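Local atomic coordinates of MtVAO615 (Myceliophthora thermophila, PDB entry 6F72), a protein that binds FAD bicovalently and is probably an oxidoreductase whose reduced flavin reacts rapidly with molecular oxygen, although its substrate has not been identified. Residues 100-112 with 482-495. Residues are numbered along the deposited sequence; the frame is centred on the assembly and turned at random.
Sequences SQNFQNYSCVPFT and WDWDASPEEMAARD. With NAG (2-acetamido-2-deoxy-beta-D-glucopyranose), chain C.
Trp484 is covered on both faces: Phe111 lies over one, with CD2 3.4 Å from Trp484 CE2, and the pyrrole edge of Trp482 meets the other, its NE1 above the ring centre. The Phe111 ring and the five-membered ring of Trp484 are tilted 31° apart; Pro110 backs the far side of Phe111. At the edge of the Trp484 indole, Gln104 OE1 comes in near the plane while accepting a hydrogen bond from Trp84. Val109 CG1 packs 3.8 Å from Trp484 CH2.

Trp482 is likewise covered on both faces. Gln101 CB sits 3.5 Å from the centroid of its five-membered ring, a CH-pi contact almost on the normal, and Met491 CG covers the opposite face. The bend of Gln101 at chi2 (89°) lays its amide against Trp482 CB, nearly parallel to the indole plane; NE2 hydrogen-bonds to Asp85, which also accepts from Trp484 NE1, and to the carbonyl of Tyr409.

Tyr106 completes the aromatic cluster, which joins helix 101-104 and the loop after it, with its type I' turn, to the loop leading into helix 488-508, where Ser487 and Glu490 form a capping box. Pro488 CG lies over one face of the tyrosine, and Tyr106 CZ packs 3.3 Å from Trp482 CZ2. A water in the ring plane, 2.6 Å from Tyr106 OH, donates to the carbonyls of Asp483 and Ala486.

Farther along the helix, Asn102 ND2 donates to Asp495 OD2 (2.9 Å, 159°) from above the carboxylate plane. His522 and Asn521 grip the same carboxylate, and a water bridges Asn102 ND2 to Asp495 OD1. Methyl C8 of the N-glycan on Asn105 rests 3.3 Å from Asn102 OD1.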
loop_
_atom_site.group_PDB
_atom_site.type_symbol
_atom_site.label_atom_id
_atom_site.label_comp_id
_atom_site.label_asym_id
_atom_site.label_seq_id
_atom_site.Cartn_x
_atom_site.Cartn_y
_atom_site.Cartn_z
ATOM N N SER A 100 11.530 1.695 -1.497
ATOM C CA SER A 100 11.649 3.152 -1.376
ATOM C C SER A 100 13.080 3.674 -1.472
ATOM O O SER A 100 13.906 3.434 -0.574
ATOM C CB SER A 100 10.981 3.662 -0.098
ATOM O OG SER A 100 11.357 4.996 0.176
ATOM N N GLN A 101 13.333 4.444 -2.536
ATOM C CA GLN A 101 14.633 5.084 -2.763
ATOM C C GLN A 101 14.968 6.024 -1.608
ATOM O O GLN A 101 16.137 6.209 -1.277
ATOM C CB GLN A 101 14.669 5.865 -4.086
ATOM C CG GLN A 101 14.198 5.128 -5.340
ATOM C CD GLN A 101 12.702 5.267 -5.591
ATOM O OE1 GLN A 101 11.926 5.478 -4.664
ATOM N NE2 GLN A 101 12.292 5.132 -6.851
ATOM N N ASN A 102 13.937 6.601 -0.984
ATOM C CA ASN A 102 14.148 7.499 0.144
ATOM C C ASN A 102 14.649 6.766 1.388
ATOM O O ASN A 102 15.479 7.295 2.121
ATOM C CB ASN A 102 12.886 8.317 0.441
ATOM C CG ASN A 102 13.107 9.396 1.498
ATOM O OD1 ASN A 102 14.173 9.993 1.603
ATOM N ND2 ASN A 102 12.063 9.672 2.268
ATOM N N PHE A 103 14.129 5.560 1.621
ATOM C CA PHE A 103 14.553 4.769 2.766
ATOM C C PHE A 103 15.850 3.976 2.494
ATOM O O PHE A 103 16.585 3.722 3.432
ATOM C CB PHE A 103 13.396 3.923 3.361
ATOM C CG PHE A 103 12.370 4.762 4.072
ATOM C CD1 PHE A 103 12.590 5.196 5.388
ATOM C CD2 PHE A 103 11.228 5.201 3.404
ATOM C CE1 PHE A 103 11.673 6.017 6.026
ATOM C CE2 PHE A 103 10.306 6.027 4.037
ATOM C CZ PHE A 103 10.530 6.434 5.348
ATOM N N GLN A 104 16.105 3.612 1.230
ATOM C CA GLN A 104 17.440 3.169 0.783
ATOM C C GLN A 104 18.452 4.222 1.233
ATOM O O GLN A 104 19.487 3.879 1.796
ATOM C CB GLN A 104 17.510 2.992 -0.736
ATOM C CG GLN A 104 16.761 1.772 -1.240
ATOM C CD GLN A 104 16.407 1.855 -2.713
ATOM O OE1 GLN A 104 16.937 2.684 -3.444
ATOM N NE2 GLN A 104 15.502 0.979 -3.154
ATOM N N ASN A 105 18.100 5.499 1.035
ATOM C CA ASN A 105 18.849 6.638 1.575
ATOM C C ASN A 105 20.354 6.613 1.215
ATOM O O ASN A 105 21.214 6.941 2.037
ATOM C CB ASN A 105 18.645 6.750 3.097
ATOM C CG ASN A 105 18.886 8.147 3.612
ATOM O OD1 ASN A 105 18.822 9.107 2.857
ATOM N ND2 ASN A 105 19.148 8.267 4.903
ATOM N N TYR A 106 20.636 6.188 -0.016
ATOM C CA TYR A 106 21.990 6.149 -0.595
ATOM C C TYR A 106 22.980 5.185 0.091
ATOM O O TYR A 106 24.179 5.237 -0.199
ATOM C CB TYR A 106 22.598 7.567 -0.675
ATOM C CG TYR A 106 21.719 8.610 -1.352
ATOM C CD1 TYR A 106 21.783 8.803 -2.740
ATOM C CD2 TYR A 106 20.839 9.417 -0.611
ATOM C CE1 TYR A 106 20.994 9.759 -3.373
ATOM C CE2 TYR A 106 20.045 10.381 -1.239
ATOM C CZ TYR A 106 20.133 10.549 -2.619
ATOM O OH TYR A 106 19.379 11.488 -3.277
ATOM N N SER A 107 22.491 4.312 0.978
ATOM C CA SER A 107 23.374 3.454 1.776
ATOM C C SER A 107 24.062 2.396 0.935
ATOM O O SER A 107 25.244 2.107 1.142
ATOM C CB SER A 107 22.637 2.795 2.925
ATOM O OG SER A 107 22.033 3.765 3.759
ATOM N N CYS A 108 23.307 1.829 -0.003
ATOM C CA CYS A 108 23.801 0.812 -0.913
ATOM C C CYS A 108 22.891 0.740 -2.122
ATOM O O CYS A 108 22.074 -0.169 -2.252
ATOM C CB CYS A 108 23.913 -0.558 -0.229
ATOM S SG CYS A 108 24.740 -1.772 -1.289
ATOM N N VAL A 109 23.049 1.717 -3.005
ATOM C CA VAL A 109 22.195 1.882 -4.180
ATOM C C VAL A 109 23.041 1.787 -5.450
ATOM O O VAL A 109 24.267 1.936 -5.369
ATOM C CB VAL A 109 21.440 3.233 -4.128
ATOM C CG1 VAL A 109 20.392 3.221 -3.016
ATOM C CG2 VAL A 109 22.415 4.407 -3.984
ATOM N N PRO A 110 22.407 1.550 -6.628
ATOM C CA PRO A 110 23.176 1.383 -7.882
ATOM C C PRO A 110 23.758 2.659 -8.508
ATOM O O PRO A 110 24.524 2.565 -9.473
ATOM C CB PRO A 110 22.144 0.780 -8.851
ATOM C CG PRO A 110 21.046 0.257 -7.978
ATOM C CD PRO A 110 20.981 1.254 -6.859
ATOM N N PHE A 111 23.431 3.824 -7.955
ATOM C CA PHE A 111 23.708 5.094 -8.628
ATOM C C PHE A 111 24.801 5.938 -7.965
ATOM O O PHE A 111 25.106 7.029 -8.432
ATOM C CB PHE A 111 22.394 5.881 -8.835
ATOM C CG PHE A 111 21.366 5.125 -9.638
ATOM C CD1 PHE A 111 21.476 5.022 -11.031
ATOM C CD2 PHE A 111 20.310 4.468 -9.002
ATOM C CE1 PHE A 111 20.538 4.306 -11.770
ATOM C CE2 PHE A 111 19.363 3.754 -9.735
ATOM C CZ PHE A 111 19.479 3.678 -11.125
ATOM N N THR A 112 25.383 5.424 -6.884
ATOM C CA THR A 112 26.499 6.077 -6.219
ATOM C C THR A 112 27.839 5.518 -6.693
ATOM O O THR A 112 27.898 4.549 -7.468
ATOM C CB THR A 112 26.424 5.952 -4.691
ATOM O OG1 THR A 112 26.102 4.607 -4.339
ATOM C CG2 THR A 112 25.378 6.900 -4.129
ATOM N N TRP A 482 11.417 10.197 -7.331
ATOM C CA TRP A 482 12.810 10.316 -6.910
ATOM C C TRP A 482 13.646 10.770 -8.109
ATOM O O TRP A 482 13.278 10.524 -9.264
ATOM C CB TRP A 482 13.292 8.974 -6.396
ATOM C CG TRP A 482 14.647 8.961 -5.814
ATOM C CD1 TRP A 482 15.801 8.605 -6.450
ATOM C CD2 TRP A 482 15.011 9.295 -4.468
ATOM N NE1 TRP A 482 16.854 8.698 -5.590
ATOM C CE2 TRP A 482 16.409 9.112 -4.364
ATOM C CE3 TRP A 482 14.298 9.729 -3.339
ATOM C CZ2 TRP A 482 17.117 9.343 -3.173
ATOM C CZ3 TRP A 482 15.003 9.960 -2.149
ATOM C CH2 TRP A 482 16.405 9.764 -2.081
ATOM N N ASP A 483 14.754 11.450 -7.838
ATOM C CA ASP A 483 15.619 11.945 -8.899
ATOM C C ASP A 483 17.061 11.600 -8.563
ATOM O O ASP A 483 17.666 12.191 -7.655
ATOM C CB ASP A 483 15.422 13.457 -9.112
ATOM C CG ASP A 483 16.217 14.010 -10.293
ATOM O OD1 ASP A 483 16.966 13.265 -10.985
ATOM O OD2 ASP A 483 16.090 15.224 -10.519
ATOM N N TRP A 484 17.594 10.635 -9.313
ATOM C CA TRP A 484 18.954 10.155 -9.111
ATOM C C TRP A 484 20.064 11.156 -9.508
ATOM O O TRP A 484 21.218 10.976 -9.108
ATOM C CB TRP A 484 19.142 8.800 -9.795
ATOM C CG TRP A 484 18.448 7.683 -9.051
ATOM C CD1 TRP A 484 17.382 6.951 -9.486
ATOM C CD2 TRP A 484 18.771 7.191 -7.741
ATOM N NE1 TRP A 484 17.025 6.017 -8.534
ATOM C CE2 TRP A 484 17.854 6.144 -7.450
ATOM C CE3 TRP A 484 19.757 7.517 -6.790
ATOM C CZ2 TRP A 484 17.889 5.423 -6.247
ATOM C CZ3 TRP A 484 19.796 6.804 -5.593
ATOM C CH2 TRP A 484 18.851 5.767 -5.326
ATOM N N ASP A 485 19.714 12.194 -10.275
ATOM C CA ASP A 485 20.647 13.297 -10.602
ATOM C C ASP A 485 20.697 14.399 -9.551
ATOM O O ASP A 485 21.625 15.223 -9.551
ATOM C CB ASP A 485 20.261 13.956 -11.920
ATOM C CG ASP A 485 20.383 13.039 -13.098
ATOM O OD1 ASP A 485 21.117 12.036 -13.039
ATOM O OD2 ASP A 485 19.743 13.333 -14.120
ATOM N N ALA A 486 19.675 14.462 -8.705
ATOM C CA ALA A 486 19.563 15.498 -7.684
ATOM C C ALA A 486 20.465 15.130 -6.514
ATOM O O ALA A 486 20.895 13.993 -6.402
ATOM C CB ALA A 486 18.102 15.642 -7.236
ATOM N N SER A 487 20.746 16.087 -5.638
ATOM C CA SER A 487 21.509 15.801 -4.429
ATOM C C SER A 487 20.670 15.087 -3.345
ATOM O O SER A 487 19.437 15.126 -3.397
ATOM C CB SER A 487 22.120 17.089 -3.880
ATOM O OG SER A 487 21.143 17.854 -3.213
ATOM N N PRO A 488 21.333 14.440 -2.358
ATOM C CA PRO A 488 20.618 13.918 -1.169
ATOM C C PRO A 488 19.843 14.999 -0.422
ATOM O O PRO A 488 18.758 14.738 0.089
ATOM C CB PRO A 488 21.740 13.411 -0.263
ATOM C CG PRO A 488 22.855 13.084 -1.194
ATOM C CD PRO A 488 22.746 14.002 -2.383
ATOM N N GLU A 489 20.422 16.193 -0.362
ATOM C CA GLU A 489 19.815 17.336 0.313
ATOM C C GLU A 489 18.526 17.774 -0.397
ATOM O O GLU A 489 17.547 18.122 0.267
ATOM C CB GLU A 489 20.829 18.477 0.426
ATOM C CG GLU A 489 22.051 18.145 1.291
ATOM C CD GLU A 489 23.142 17.304 0.590
ATOM O OE1 GLU A 489 23.304 17.362 -0.659
ATOM O OE2 GLU A 489 23.854 16.565 1.314
ATOM N N GLU A 490 18.526 17.705 -1.732
ATOM C CA GLU A 490 17.337 17.965 -2.561
ATOM C C GLU A 490 16.205 16.935 -2.387
ATOM O O GLU A 490 15.018 17.300 -2.387
ATOM C CB GLU A 490 17.711 18.115 -4.036
ATOM C CG GLU A 490 18.463 19.410 -4.301
ATOM C CD GLU A 490 18.939 19.580 -5.734
ATOM O OE1 GLU A 490 19.504 18.639 -6.335
ATOM O OE2 GLU A 490 18.769 20.696 -6.248
ATOM N N MET A 491 16.562 15.655 -2.247
ATOM C CA MET A 491 15.558 14.639 -1.955
ATOM C C MET A 491 15.006 14.778 -0.548
ATOM O O MET A 491 13.809 14.546 -0.332
ATOM C CB MET A 491 16.084 13.230 -2.220
ATOM C CG MET A 491 16.264 12.902 -3.695
ATOM S SD MET A 491 14.853 13.148 -4.797
ATOM C CE MET A 491 15.003 14.876 -5.291
ATOM N N ALA A 492 15.875 15.166 0.391
ATOM C CA ALA A 492 15.482 15.408 1.780
ATOM C C ALA A 492 14.519 16.595 1.858
ATOM O O ALA A 492 13.556 16.571 2.635
ATOM C CB ALA A 492 16.696 15.632 2.672
ATOM N N ALA A 493 14.779 17.603 1.026
ATOM C CA ALA A 493 13.916 18.767 0.908
ATOM C C ALA A 493 12.586 18.407 0.259
ATOM O O ALA A 493 11.553 18.928 0.678
ATOM C CB ALA A 493 14.613 19.890 0.143
ATOM N N ARG A 494 12.603 17.517 -0.739
ATOM C CA ARG A 494 11.362 17.017 -1.359
ATOM C C ARG A 494 10.484 16.229 -0.350
ATOM O O ARG A 494 9.229 16.372 -0.305
ATOM C CB ARG A 494 11.673 16.197 -2.614
ATOM C CG ARG A 494 10.451 15.895 -3.474
ATOM C CD ARG A 494 10.825 15.290 -4.817
ATOM N NE ARG A 494 11.311 16.299 -5.749
ATOM C CZ ARG A 494 11.809 16.050 -6.962
ATOM N NH1 ARG A 494 11.883 14.808 -7.442
ATOM N NH2 ARG A 494 12.220 17.065 -7.711
ATOM N N ASP A 495 11.165 15.416 0.462
ATOM C CA ASP A 495 10.571 14.707 1.597
ATOM C C ASP A 495 9.833 15.676 2.560
ATOM O O ASP A 495 8.636 15.467 2.860
ATOM C CB ASP A 495 11.662 13.894 2.323
ATOM C CG ASP A 495 11.138 12.618 2.950
ATOM O OD1 ASP A 495 10.083 12.106 2.505
ATOM O OD2 ASP A 495 11.813 12.109 3.881
HETATM C C1 NAG C . 19.353 9.543 5.533
HETATM C C2 NAG C . 18.083 9.609 6.414
HETATM C C3 NAG C . 18.143 10.796 7.371
HETATM C C4 NAG C . 19.445 10.840 8.188
HETATM C C5 NAG C . 20.662 10.614 7.283
HETATM C C6 NAG C . 21.935 10.377 8.086
HETATM C C7 NAG C . 15.938 8.688 5.582
HETATM C C8 NAG C . 14.743 8.977 4.729
HETATM N N2 NAG C . 16.846 9.674 5.639
HETATM O O3 NAG C . 17.014 10.737 8.252
HETATM O O4 NAG C . 19.615 12.133 8.784
HETATM O O5 NAG C . 20.492 9.501 6.395
HETATM O O6 NAG C . 23.034 10.727 7.238
HETATM O O7 NAG C . 16.035 7.623 6.175
HETATM O O HOH W 1 9.274 9.598 1.894
HETATM O O HOH W 2 19.614 11.582 -5.866
#